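Local coordinates for genome polyprotein (Chicken sicinivirus JSY, PDB 6QWT) that includes, as the 3Dpol piece crystallised here, the RNA-dependent RNA polymerase that probably copies the viral genome, at residues V268-Y271 with V272-I275. Numbering follows the deposited sequence.
Sequences VQKY and VQSI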
ATOM      1  N   VAL A 268     -13.734  18.054  -4.227  1.00 21.87           N
ATOM      2  CA  VAL A 268     -13.569  16.606  -4.223  1.00 23.45           C
ATOM      3  C   VAL A 268     -13.116  16.117  -5.596  1.00 25.35           C
ATOM      4  O   VAL A 268     -12.092  15.431  -5.725  1.00 20.70           O
ATOM      5  CB  VAL A 268     -14.879  15.938  -3.773  1.00 25.82           C
ATOM      6  CG1 VAL A 268     -14.969  15.941  -2.253  1.00 22.79           C
ATOM      7  CG2 VAL A 268     -16.057  16.707  -4.346  1.00 34.46           C
ATOM      8  N   GLN A 269     -13.862  16.473  -6.646  1.00 22.62           N
ATOM      9  CA  GLN A 269     -13.488  16.054  -7.994  1.00 27.67           C
ATOM     10  C   GLN A 269     -12.136  16.627  -8.401  1.00 28.02           C
ATOM     11  O   GLN A 269     -11.340  15.951  -9.063  1.00 27.98           O
ATOM     12  CB  GLN A 269     -14.562  16.476  -8.997  1.00 29.83           C
ATOM     13  CG  GLN A 269     -15.881  15.736  -8.856  1.00 27.79           C
ATOM     14  CD  GLN A 269     -16.970  16.613  -8.270  1.00 34.82           C
ATOM     15  OE1 GLN A 269     -16.716  17.429  -7.379  1.00 36.50           O
ATOM     16  NE2 GLN A 269     -18.192  16.448  -8.764  1.00 27.03           N
ATOM     17  N   LYS A 270     -11.856  17.874  -8.011  1.00 21.23           N
ATOM     18  CA  LYS A 270     -10.597  18.501  -8.401  1.00 26.59           C
ATOM     19  C   LYS A 270      -9.409  17.842  -7.709  1.00 24.66           C
ATOM     20  O   LYS A 270      -8.343  17.685  -8.315  1.00 29.34           O
ATOM     21  CB  LYS A 270     -10.642  19.998  -8.102  1.00 31.68           C
ATOM     22  CG  LYS A 270     -11.523  20.792  -9.065  1.00 33.58           C
ATOM     23  CD  LYS A 270     -10.731  21.273 -10.273  1.00 43.93           C
ATOM     24  CE  LYS A 270     -11.643  21.833 -11.360  1.00 49.91           C
ATOM     25  NZ  LYS A 270     -11.910  20.842 -12.443  1.00 52.13           N
ATOM     26  N   TYR A 271      -9.568  17.438  -6.446  1.00 25.99           N
ATOM     27  CA  TYR A 271      -8.465  16.758  -5.774  1.00 25.46           C
ATOM     28  C   TYR A 271      -8.226  15.377  -6.371  1.00 23.28           C
ATOM     29  O   TYR A 271      -7.075  14.949  -6.517  1.00 24.37           O
ATOM     30  CB  TYR A 271      -8.723  16.648  -4.273  1.00 22.06           C
ATOM     31  CG  TYR A 271      -7.483  16.252  -3.498  1.00 25.44           C
ATOM     32  CD1 TYR A 271      -6.665  17.215  -2.918  1.00 22.77           C
ATOM     33  CD2 TYR A 271      -7.117  14.917  -3.365  1.00 23.41           C
ATOM     34  CE1 TYR A 271      -5.523  16.856  -2.216  1.00 23.84           C
ATOM     35  CE2 TYR A 271      -5.981  14.550  -2.671  1.00 21.12           C
ATOM     36  CZ  TYR A 271      -5.187  15.523  -2.096  1.00 24.91           C
ATOM     37  OH  TYR A 271      -4.054  15.159  -1.398  1.00 21.09           O
ATOM     38  N   VAL A 272      -9.297  14.661  -6.718  1.00 22.98           N
ATOM     39  CA  VAL A 272      -9.125  13.364  -7.360  1.00 22.82           C
ATOM     40  C   VAL A 272      -8.472  13.526  -8.727  1.00 22.81           C
ATOM     41  O   VAL A 272      -7.684  12.672  -9.153  1.00 23.42           O
ATOM     42  CB  VAL A 272     -10.479  12.630  -7.444  1.00 20.35           C
ATOM     43  CG1 VAL A 272     -10.343  11.320  -8.208  1.00 19.27           C
ATOM     44  CG2 VAL A 272     -11.017  12.375  -6.043  1.00 21.69           C
ATOM     45  N   GLN A 273      -8.753  14.632  -9.422  1.00 22.14           N
ATOM     46  CA  GLN A 273      -8.073  14.885 -10.687  1.00 26.70           C
ATOM     47  C   GLN A 273      -6.572  15.045 -10.482  1.00 24.93           C
ATOM     48  O   GLN A 273      -5.772  14.579 -11.304  1.00 24.50           O
ATOM     49  CB  GLN A 273      -8.653  16.121 -11.375  1.00 29.28           C
ATOM     50  CG  GLN A 273      -8.028  16.378 -12.744  1.00 34.05           C
ATOM     51  CD  GLN A 273      -8.676  17.522 -13.495  1.00 34.68           C
ATOM     52  OE1 GLN A 273      -8.975  18.569 -12.922  1.00 37.46           O
ATOM     53  NE2 GLN A 273      -8.891  17.326 -14.791  1.00 36.72           N
ATOM     54  N   SER A 274      -6.166  15.688  -9.384  1.00 22.09           N
ATOM     55  CA  SER A 274      -4.744  15.808  -9.078  1.00 24.99           C
ATOM     56  C   SER A 274      -4.102  14.468  -8.748  1.00 26.03           C
ATOM     57  O   SER A 274      -2.878  14.406  -8.594  1.00 27.18           O
ATOM     58  CB  SER A 274      -4.529  16.790  -7.918  1.00 24.28           C
ATOM     59  OG  SER A 274      -4.683  16.153  -6.662  1.00 22.53           O
ATOM     60  N   ILE A 275      -4.893  13.406  -8.638  1.00 26.07           N
ATOM     61  CA  ILE A 275      -4.379  12.066  -8.404  1.00 25.24           C
ATOM     62  C   ILE A 275      -4.194  11.297  -9.707  1.00 24.33           C
ATOM     63  O   ILE A 275      -3.156  10.667  -9.909  1.00 26.04           O
ATOM     64  CB  ILE A 275      -5.307  11.308  -7.431  1.00 30.57           C
ATOM     65  CG1 ILE A 275      -5.056  11.772  -5.997  1.00 28.18           C
ATOM     66  CG2 ILE A 275      -5.100   9.805  -7.540  1.00 25.26           C
ATOM     67  CD1 ILE A 275      -6.118  11.332  -5.028  1.00 33.50           C
TER
HETATM   68  O   HOH W   1      -6.974  19.179 -10.433  1.00 32.41           O
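Val272 N donates to Val268 O at 3.1 Å, and two further i to i+4 bonds follow, from Gln273 N to Gln269 O at 2.9 Å and from Ser274 N to Lys270 O at 3.1 Å. The first is the straightest, with an N-H...O angle of 165°. At the segment's end the spacing tightens: Ile275 N bonds to Val272 O, three residues back, at 2.9 Å. Ser274 OG donates to Tyr271 O at 2.7 Å. Chi1 of 84° sets OG between Ser274 N and C, folded back toward the preceding turn, and brings it over one face of the Tyr271 ring. The same hydroxyl is hydrogen-bonded to Tyr151 OH.

All eight residues belong to helix 267-276, in the catalytic region of the right-hand polymerase fold between motifs A and B, probably part of the fingers as in picornaviral polymerases; the helix runs into strand 277-282 of a mixed five-stranded sheet, and Val268, Gln269 and Ile275 touch helix 243-256. Tyr271 chi1 of -166° turns CG away from the backbone N and carries the ring forward to Ser274 and Ile275, where Ile275 CD1 approaches Tyr271 CE2 obliquely at 4.0 Å. The phenol OH bonds to Ala182 O, fixing the ring's far end. Along the more exposed side, Lys270 and Gln273 run side by side, and a water sits between Lys270 O, at 2.9 Å, and Gln273 OE1, at 3.3 Å.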